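Long-range contacts in putative pyrazinamidase/nicotinamidase (Streptococcus mutans, PDB 3S2S), which probably hydrolyses nicotinamide and pyrazinamide to the corresponding acids, as a zinc-containing member of the isochorismatase family of cysteine hydrolases: residues 94-99 against 136-141; 41-46 against 84-89. All blocks are in the same frame, centred on the assembly; numbering follows the deposited sequence.

Interaction 1: 94-99 against 136-141; sequences DFHPET and DKRHYS. With ZN (zinc ion), chain E.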
ATOM      1  N   ASP A  94      19.076 -13.428   8.039  1.00 29.83           N
ATOM      2  CA  ASP A  94      18.611 -14.478   7.142  1.00 34.51           C
ATOM      3  C   ASP A  94      17.145 -14.314   6.744  1.00 30.04           C
ATOM      4  O   ASP A  94      16.667 -15.025   5.863  1.00 31.62           O
ATOM      5  CB  ASP A  94      18.852 -15.856   7.763  1.00 47.06           C
ATOM      6  CG  ASP A  94      20.333 -16.182   7.890  1.00 61.32           C
ATOM      7  OD1 ASP A  94      21.040 -16.133   6.857  1.00 62.91           O
ATOM      8  OD2 ASP A  94      20.791 -16.475   9.017  1.00 66.22           O
ATOM      9  N   PHE A  95      16.439 -13.379   7.380  1.00 28.10           N
ATOM     10  CA  PHE A  95      15.041 -13.120   7.027  1.00 26.38           C
ATOM     11  C   PHE A  95      14.885 -12.147   5.865  1.00 28.71           C
ATOM     12  O   PHE A  95      13.800 -12.024   5.293  1.00 27.65           O
ATOM     13  CB  PHE A  95      14.237 -12.625   8.235  1.00 25.17           C
ATOM     14  CG  PHE A  95      13.836 -13.723   9.163  1.00 27.52           C
ATOM     15  CD1 PHE A  95      12.943 -14.699   8.751  1.00 27.14           C
ATOM     16  CD2 PHE A  95      14.356 -13.790  10.444  1.00 32.79           C
ATOM     17  CE1 PHE A  95      12.578 -15.717   9.601  1.00 31.72           C
ATOM     18  CE2 PHE A  95      13.989 -14.810  11.295  1.00 35.61           C
ATOM     19  CZ  PHE A  95      13.100 -15.769  10.874  1.00 35.63           C
ATOM     20  N   HIS A  96      15.972 -11.474   5.518  1.00 25.97           N
ATOM     21  CA  HIS A  96      15.983 -10.586   4.356  1.00 26.43           C
ATOM     22  C   HIS A  96      16.492 -11.342   3.123  1.00 28.01           C
ATOM     23  O   HIS A  96      17.621 -11.834   3.126  1.00 26.79           O
ATOM     24  CB  HIS A  96      16.900  -9.409   4.646  1.00 22.37           C
ATOM     25  CG  HIS A  96      16.675  -8.233   3.743  1.00 31.39           C
ATOM     26  ND1 HIS A  96      16.209  -8.367   2.451  1.00 35.00           N
ATOM     27  CD2 HIS A  96      16.847  -6.904   3.948  1.00 29.12           C
ATOM     28  CE1 HIS A  96      16.097  -7.169   1.903  1.00 31.21           C
ATOM     29  NE2 HIS A  96      16.473  -6.265   2.790  1.00 26.85           N
ATOM     30  N   PRO A  97      15.668 -11.434   2.065  1.00 28.48           N
ATOM     31  CA  PRO A  97      16.041 -12.161   0.837  1.00 30.72           C
ATOM     32  C   PRO A  97      17.329 -11.635   0.235  1.00 29.75           C
ATOM     33  O   PRO A  97      18.042 -12.360  -0.448  1.00 30.56           O
ATOM     34  CB  PRO A  97      14.874 -11.861  -0.119  1.00 35.45           C
ATOM     35  CG  PRO A  97      13.728 -11.552   0.764  1.00 36.92           C
ATOM     36  CD  PRO A  97      14.275 -10.945   2.019  1.00 30.46           C
ATOM     37  N   GLU A  98      17.620 -10.370   0.501  1.00 26.75           N
ATOM     38  CA  GLU A  98      18.741  -9.703  -0.119  1.00 26.12           C
ATOM     39  C   GLU A  98      20.055 -10.245   0.434  1.00 25.68           C
ATOM     40  O   GLU A  98      21.098 -10.177  -0.222  1.00 30.06           O
ATOM     41  CB  GLU A  98      18.622  -8.198   0.133  1.00 27.15           C
ATOM     42  CG  GLU A  98      19.450  -7.331  -0.796  1.00 26.35           C
ATOM     43  CD  GLU A  98      19.426  -5.894  -0.378  1.00 26.45           C
ATOM     44  OE1 GLU A  98      20.515  -5.316  -0.211  1.00 26.34           O
ATOM     45  OE2 GLU A  98      18.323  -5.342  -0.191  1.00 27.60           O
ATOM     46  N   THR A  99      19.999 -10.803   1.641  1.00 27.60           N
ATOM     47  CA  THR A  99      21.193 -11.290   2.309  1.00 30.31           C
ATOM     48  C   THR A  99      21.890 -12.380   1.513  1.00 27.72           C
ATOM     49  O   THR A  99      23.116 -12.505   1.572  1.00 34.37           O
ATOM     50  CB  THR A  99      20.870 -11.807   3.711  1.00 27.69           C
ATOM     51  OG1 THR A  99      20.338 -10.729   4.490  1.00 28.66           O
ATOM     52  CG2 THR A  99      22.135 -12.340   4.376  1.00 34.38           C
ATOM     53  N   ASP A 136      16.026   5.669   6.633  1.00 18.46           N
ATOM     54  CA  ASP A 136      16.620   4.362   6.425  1.00 17.57           C
ATOM     55  C   ASP A 136      15.682   3.474   5.629  1.00 16.39           C
ATOM     56  O   ASP A 136      14.447   3.514   5.822  1.00 19.32           O
ATOM     57  CB  ASP A 136      16.892   3.683   7.780  1.00 18.98           C
ATOM     58  CG  ASP A 136      17.880   4.459   8.652  1.00 27.23           C
ATOM     59  OD1 ASP A 136      18.913   4.921   8.148  1.00 22.88           O
ATOM     60  OD2 ASP A 136      17.619   4.598   9.863  1.00 31.49           O
ATOM     61  N   LYS A 137      16.250   2.659   4.739  1.00 17.12           N
ATOM     62  CA  LYS A 137      15.417   1.728   3.982  1.00 16.59           C
ATOM     63  C   LYS A 137      16.073   0.364   3.935  1.00 17.63           C
ATOM     64  O   LYS A 137      17.284   0.253   4.133  1.00 17.74           O
ATOM     65  CB  LYS A 137      15.137   2.259   2.553  1.00 15.76           C
ATOM     66  CG  LYS A 137      16.357   2.225   1.620  1.00 16.44           C
ATOM     67  CD  LYS A 137      16.014   2.864   0.263  1.00 15.57           C
ATOM     68  CE  LYS A 137      17.228   2.959  -0.657  1.00 18.15           C
ATOM     69  NZ  LYS A 137      17.721   1.610  -1.062  1.00 18.04           N
ATOM     70  N   ARG A 138      15.278  -0.676   3.670  1.00 15.82           N
ATOM     71  CA  ARG A 138      15.814  -2.029   3.604  1.00 15.96           C
ATOM     72  C   ARG A 138      15.622  -2.696   2.258  1.00 16.81           C
ATOM     73  O   ARG A 138      16.262  -3.698   1.977  1.00 17.28           O
ATOM     74  CB  ARG A 138      15.187  -2.916   4.695  1.00 18.57           C
ATOM     75  CG  ARG A 138      15.628  -2.520   6.093  1.00 19.87           C
ATOM     76  CD  ARG A 138      14.923  -3.347   7.162  1.00 18.95           C
ATOM     77  NE  ARG A 138      15.324  -4.750   7.156  1.00 20.02           N
ATOM     78  CZ  ARG A 138      14.588  -5.737   6.655  1.00 19.19           C
ATOM     79  NH1 ARG A 138      13.403  -5.481   6.074  1.00 17.64           N
ATOM     80  NH2 ARG A 138      15.035  -6.980   6.717  1.00 19.71           N
ATOM     81  N   HIS A 139      14.693  -2.177   1.446  1.00 15.57           N
ATOM     82  CA  HIS A 139      14.524  -2.684   0.086  1.00 16.73           C
ATOM     83  C   HIS A 139      15.142  -1.696  -0.875  1.00 18.36           C
ATOM     84  O   HIS A 139      15.630  -0.638  -0.471  1.00 17.29           O
ATOM     85  CB  HIS A 139      13.037  -2.879  -0.272  1.00 15.95           C
ATOM     86  CG  HIS A 139      12.396  -4.029   0.442  1.00 18.61           C
ATOM     87  ND1 HIS A 139      11.026  -4.141   0.585  1.00 19.41           N
ATOM     88  CD2 HIS A 139      12.930  -5.108   1.060  1.00 19.48           C
ATOM     89  CE1 HIS A 139      10.745  -5.252   1.250  1.00 21.59           C
ATOM     90  NE2 HIS A 139      11.882  -5.864   1.540  1.00 21.54           N
ATOM     91  N   TYR A 140      15.094  -2.009  -2.160  1.00 15.90           N
ATOM     92  CA  TYR A 140      15.747  -1.137  -3.132  1.00 14.19           C
ATOM     93  C   TYR A 140      14.999   0.192  -3.316  1.00 15.66           C
ATOM     94  O   TYR A 140      15.590   1.289  -3.280  1.00 13.95           O
ATOM     95  CB  TYR A 140      15.849  -1.888  -4.461  1.00 14.57           C
ATOM     96  CG  TYR A 140      16.496  -3.258  -4.338  1.00 16.06           C
ATOM     97  CD1 TYR A 140      17.845  -3.388  -3.996  1.00 20.45           C
ATOM     98  CD2 TYR A 140      15.771  -4.417  -4.620  1.00 16.40           C
ATOM     99  CE1 TYR A 140      18.433  -4.647  -3.906  1.00 20.75           C
ATOM    100  CE2 TYR A 140      16.353  -5.667  -4.530  1.00 19.10           C
ATOM    101  CZ  TYR A 140      17.687  -5.778  -4.187  1.00 19.93           C
ATOM    102  OH  TYR A 140      18.253  -7.037  -4.104  1.00 22.34           O
ATOM    103  N   SER A 141      13.672   0.104  -3.437  1.00 15.57           N
ATOM    104  CA  SER A 141      12.854   1.306  -3.535  1.00 15.49           C
ATOM    105  C   SER A 141      12.827   2.147  -2.250  1.00 14.39           C
ATOM    106  O   SER A 141      12.652   1.633  -1.151  1.00 14.56           O
ATOM    107  CB  SER A 141      11.407   0.919  -3.868  1.00 15.35           C
ATOM    108  OG  SER A 141      10.560   2.060  -3.762  1.00 15.54           O
TER
HETATM  109 ZN    ZN E 184      20.820  -3.273   0.078  0.80 25.46          ZN
HETATM  110  O   HOH W   1      18.655  -2.723  -0.229  1.00 27.28           O
HETATM  111  O   HOH W   2      21.001  -2.877  -2.020  1.00 35.79           O

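Interaction 2: 41-46 against 84-89; sequences SIDYTY and FTIDGH. With ZN (zinc ion), chain E; CAD (cacodylic acid), chain F.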
ATOM      1  N   SER A  41      17.516  11.555  -2.793  1.00 14.84           N
ATOM      2  CA  SER A  41      18.953  11.259  -2.887  1.00 17.09           C
ATOM      3  C   SER A  41      19.153   9.807  -2.508  1.00 16.40           C
ATOM      4  O   SER A  41      19.090   9.442  -1.326  1.00 16.41           O
ATOM      5  CB  SER A  41      19.763  12.174  -1.966  1.00 17.84           C
ATOM      6  OG  SER A  41      21.164  11.997  -2.180  1.00 17.72           O
ATOM      7  N   ILE A  42      19.356   8.965  -3.517  1.00 15.64           N
ATOM      8  CA  ILE A  42      19.261   7.523  -3.286  1.00 16.55           C
ATOM      9  C   ILE A  42      20.630   6.863  -3.144  1.00 17.42           C
ATOM     10  O   ILE A  42      21.394   6.786  -4.105  1.00 17.71           O
ATOM     11  CB  ILE A  42      18.480   6.845  -4.413  1.00 14.44           C
ATOM     12  CG1 ILE A  42      17.121   7.532  -4.605  1.00 15.26           C
ATOM     13  CG2 ILE A  42      18.299   5.327  -4.147  1.00 16.93           C
ATOM     14  CD1 ILE A  42      16.390   7.014  -5.829  1.00 19.30           C
ATOM     15  N   ASP A  43      20.935   6.408  -1.928  1.00 15.05           N
ATOM     16  CA  ASP A  43      22.090   5.518  -1.666  1.00 15.18           C
ATOM     17  C   ASP A  43      23.445   5.999  -2.118  1.00 18.07           C
ATOM     18  O   ASP A  43      24.289   5.172  -2.468  1.00 18.49           O
ATOM     19  CB  ASP A  43      21.844   4.129  -2.279  1.00 16.37           C
ATOM     20  CG  ASP A  43      20.853   3.298  -1.466  1.00 25.31           C
ATOM     21  OD1 ASP A  43      20.831   3.486  -0.244  1.00 27.99           O
ATOM     22  OD2 ASP A  43      20.151   2.453  -2.062  1.00 29.63           O
ATOM     23  N   TYR A  44      23.675   7.306  -2.111  1.00 17.35           N
ATOM     24  CA  TYR A  44      24.972   7.811  -2.555  1.00 18.00           C
ATOM     25  C   TYR A  44      25.994   7.746  -1.422  1.00 17.28           C
ATOM     26  O   TYR A  44      26.487   8.773  -0.917  1.00 21.56           O
ATOM     27  CB  TYR A  44      24.859   9.218  -3.168  1.00 16.96           C
ATOM     28  CG  TYR A  44      26.042   9.504  -4.055  1.00 18.07           C
ATOM     29  CD1 TYR A  44      26.176   8.855  -5.284  1.00 19.52           C
ATOM     30  CD2 TYR A  44      27.042  10.382  -3.647  1.00 18.63           C
ATOM     31  CE1 TYR A  44      27.298   9.085  -6.095  1.00 18.76           C
ATOM     32  CE2 TYR A  44      28.162  10.629  -4.454  1.00 18.62           C
ATOM     33  CZ  TYR A  44      28.271   9.977  -5.671  1.00 21.48           C
ATOM     34  OH  TYR A  44      29.392  10.211  -6.455  1.00 21.24           O
ATOM     35  N   THR A  45      26.295   6.517  -1.003  1.00 17.31           N
ATOM     36  CA  THR A  45      27.133   6.312   0.171  1.00 20.50           C
ATOM     37  C   THR A  45      28.463   5.645  -0.171  1.00 22.70           C
ATOM     38  O   THR A  45      28.679   5.134  -1.279  1.00 21.65           O
ATOM     39  CB  THR A  45      26.426   5.419   1.214  1.00 22.25           C
ATOM     40  OG1 THR A  45      26.228   4.115   0.655  1.00 23.82           O
ATOM     41  CG2 THR A  45      25.069   6.024   1.649  1.00 22.42           C
ATOM     42  N   TYR A  46      29.360   5.645   0.808  1.00 20.47           N
ATOM     43  CA  TYR A  46      30.677   5.047   0.613  1.00 23.23           C
ATOM     44  C   TYR A  46      30.641   3.615   0.094  1.00 25.13           C
ATOM     45  O   TYR A  46      31.379   3.266  -0.834  1.00 23.18           O
ATOM     46  CB  TYR A  46      31.500   5.151   1.895  1.00 24.64           C
ATOM     47  CG  TYR A  46      32.354   6.401   1.915  1.00 25.74           C
ATOM     48  CD1 TYR A  46      31.778   7.668   2.035  1.00 28.04           C
ATOM     49  CD2 TYR A  46      33.735   6.314   1.811  1.00 28.68           C
ATOM     50  CE1 TYR A  46      32.554   8.816   2.038  1.00 32.24           C
ATOM     51  CE2 TYR A  46      34.528   7.463   1.816  1.00 35.13           C
ATOM     52  CZ  TYR A  46      33.938   8.706   1.935  1.00 35.33           C
ATOM     53  OH  TYR A  46      34.737   9.839   1.941  1.00 35.90           O
ATOM     54  N   PHE A  84      17.089  12.042   1.837  1.00 15.79           N
ATOM     55  CA  PHE A  84      18.157  11.044   1.721  1.00 15.58           C
ATOM     56  C   PHE A  84      17.573   9.684   2.079  1.00 20.89           C
ATOM     57  O   PHE A  84      17.160   9.466   3.217  1.00 21.94           O
ATOM     58  CB  PHE A  84      19.344  11.395   2.627  1.00 16.01           C
ATOM     59  CG  PHE A  84      20.068  12.642   2.183  1.00 16.02           C
ATOM     60  CD1 PHE A  84      21.089  12.557   1.261  1.00 16.82           C
ATOM     61  CD2 PHE A  84      19.694  13.887   2.660  1.00 18.32           C
ATOM     62  CE1 PHE A  84      21.740  13.684   0.824  1.00 18.93           C
ATOM     63  CE2 PHE A  84      20.342  15.037   2.230  1.00 21.96           C
ATOM     64  CZ  PHE A  84      21.386  14.926   1.310  1.00 21.61           C
ATOM     65  N   THR A  85      17.527   8.777   1.107  1.00 14.59           N
ATOM     66  CA  THR A  85      16.862   7.491   1.334  1.00 12.41           C
ATOM     67  C   THR A  85      17.947   6.441   1.187  1.00 17.90           C
ATOM     68  O   THR A  85      18.469   6.199   0.096  1.00 17.12           O
ATOM     69  CB  THR A  85      15.699   7.291   0.352  1.00 14.70           C
ATOM     70  OG1 THR A  85      16.196   7.291  -0.997  1.00 16.47           O
ATOM     71  CG2 THR A  85      14.680   8.412   0.545  1.00 16.23           C
ATOM     72  N   ILE A  86      18.318   5.863   2.326  1.00 14.77           N
ATOM     73  CA  ILE A  86      19.604   5.192   2.447  1.00 17.10           C
ATOM     74  C   ILE A  86      19.474   3.793   3.010  1.00 17.93           C
ATOM     75  O   ILE A  86      18.999   3.605   4.132  1.00 16.61           O
ATOM     76  CB  ILE A  86      20.540   5.976   3.401  1.00 15.94           C
ATOM     77  CG1 ILE A  86      20.613   7.455   2.999  1.00 17.05           C
ATOM     78  CG2 ILE A  86      21.926   5.325   3.473  1.00 16.41           C
ATOM     79  CD1 ILE A  86      21.290   7.734   1.634  1.00 18.55           C
ATOM     80  N   ASP A  87      19.956   2.823   2.233  1.00 17.10           N
ATOM     81  CA  ASP A  87      20.005   1.434   2.670  1.00 17.67           C
ATOM     82  C   ASP A  87      20.617   1.354   4.069  1.00 19.47           C
ATOM     83  O   ASP A  87      21.652   1.972   4.343  1.00 18.59           O
ATOM     84  CB  ASP A  87      20.928   0.676   1.730  1.00 22.71           C
ATOM     85  CG  ASP A  87      20.238  -0.408   0.953  1.00 32.48           C
ATOM     86  OD1 ASP A  87      18.987  -0.368   0.751  1.00 27.24           O
ATOM     87  OD2 ASP A  87      20.993  -1.292   0.505  1.00 28.42           O
ATOM     88  N   GLY A  88      19.993   0.578   4.951  1.00 21.96           N
ATOM     89  CA  GLY A  88      20.529   0.365   6.292  1.00 19.72           C
ATOM     90  C   GLY A  88      20.325  -1.094   6.665  1.00 23.88           C
ATOM     91  O   GLY A  88      19.188  -1.505   6.945  1.00 24.35           O
ATOM     92  N   HIS A  89      21.400  -1.883   6.652  1.00 19.71           N
ATOM     93  CA  HIS A  89      21.270  -3.330   6.772  1.00 23.10           C
ATOM     94  C   HIS A  89      21.830  -3.869   8.074  1.00 28.30           C
ATOM     95  O   HIS A  89      22.616  -3.202   8.759  1.00 25.96           O
ATOM     96  CB  HIS A  89      21.961  -4.047   5.597  1.00 23.44           C
ATOM     97  CG  HIS A  89      21.244  -3.894   4.287  1.00 25.00           C
ATOM     98  ND1 HIS A  89      19.933  -4.289   4.108  1.00 27.11           N
ATOM     99  CD2 HIS A  89      21.660  -3.409   3.093  1.00 25.28           C
ATOM    100  CE1 HIS A  89      19.569  -4.039   2.860  1.00 27.90           C
ATOM    101  NE2 HIS A  89      20.597  -3.507   2.222  1.00 25.87           N
TER
HETATM  102 ZN    ZN E 184      20.820  -3.273   0.078  0.80 25.46          ZN
HETATM  103 AS   CAD F 185      20.905   0.082  -5.082  0.80 24.59          AS
HETATM  104  C1  CAD F 185      22.101   1.312  -4.159  1.00 19.95           C
HETATM  105  C2  CAD F 185      21.397  -1.800  -4.717  1.00 26.46           C
HETATM  106  O1  CAD F 185      20.705   0.435  -6.666  1.00 32.58           O
HETATM  107  O   HOH W   1      18.655  -2.723  -0.229  1.00 27.28           O
HETATM  108  O   HOH W   2      21.001  -2.877  -2.020  1.00 35.79           O

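Interaction 1: 94-99 against 136-141
His96 and Glu98 reach across to the loop that leaves strand 132-137, at the zinc site beside the C-terminal edge of the parallel sheet of this isochorismatase-family fold. One hydrogen bond spans the two segments, from His96 NE2 to Arg138 O over 2.7 Å. It is nearly straight at 163° and runs in the plane of the imidazole, yet it meets the carbonyl from above its plane. CG anti to the backbone N (chi1 -162°) carries the His96 ring across, so that NE2 reaches this oxygen.

Metal binding is the second element. Glu98 OE1 binds the zinc ion at 2.1 Å. Glu98 OE2 lies 2.6 Å from water 1, itself a zinc ligand, and is one of several acceptors that compete for the protons of this water. The extended glutamate chain carries both oxygens to the metal, whose remaining protein ligands are Asp87, His89 and His105.

Van der Waals contacts fill in the rest. His96 CD2 sits over one face of the Arg138 guanidinium, toward its rim and 3.3 Å from NH2, with the two planes 44° apart; NH2 makes its salt bridge to Glu154 of the second subunit. On another side, His96 CE1 comes to the edge of the His139 ring, 3.9 Å from CD2, the two rings being steeply inclined. Tyr140, which also touches the cacodylic acid, lies beside Glu98 with ring and carboxylate in nearly parallel planes. Tyr140 OH rests 3.5 Å from Glu98 CG and is hydrogen-bonded to Val210 O of the third subunit.

Interaction 2: 41-46 against 84-89
Two neighbouring parallel strands, 37-42 and 81-87, run side by side here into the ligand pocket and the zinc site. Ser41 pairs with Phe84 and Ile42 with Thr85. Thr85 N donates to Ser41 O at 3.0 Å, and Asp43 N, just past the end of its strand, returns a longer bond of 3.2 Å to Thr85 O.

Beyond this point a side chain takes over from the backbone. Asp43 OD1 accepts the N-H of Asp87 (OD1 to N, 2.7 Å) in an almost perfectly straight bond (178°) that comes head-on to the oxygen. With CG beside its own backbone N (chi1 -75°), Asp43 turns this oxygen to the neighbouring strand. OD2 faces the cacodylic acid, 3.1 Å from its C1.

This is the C-terminal edge of the central parallel sheet of the isochorismatase-like fold, where loops leaving adjacent strands build the active site. Asp87 OD2 binds the zinc ion at 2.0 Å and His89 NE2 binds it at 2.2 Å. Asp87 OD1 is among the acceptors that compete for the protons of water 1, another zinc ligand. Lys137 NZ forms salt bridges to both Asp43 OD2 and Asp87 OD1. Asp43, Lys137 and Cys170 are consistent with the catalytic triad of the family.

Side-chain packing accompanies the strands. The Ser41 side chain lies against the Phe84 ring around CD1 and CE1, next to helix 119-125. On the other face of the sheet, Ile42 CG1 approaches Thr85 OG1, a buried hydroxyl with no polar partner in the model. Farther along, the methyls Thr45 CG2 and Ile86 CG2 meet at 3.7 Å as the two side chains run antiparallel past one another.

In the fold
From the N terminus, 41-46 begins on the last two residues of strand 37-42 and runs on into the following loop; the chain then passes through helices 46-49, 59-62 and 65-77 before strand 81-87 closes interaction 2. Interaction 1 opens only afterwards: the loop holding 94-99 is joined, beyond helix 119-125, by 136-141 at the end of strand 132-137. The two closures therefore follow in series, neither nested nor crossed. In space they meet, since strand 81-87 lies between 37-42 and 132-137 in the sheet. Lys137 O lies 2.8 Å from Gly88 N, a probable hydrogen bond, and the zinc ion with its two waters belongs to both, joining the 94-99 loop to the sheet edge.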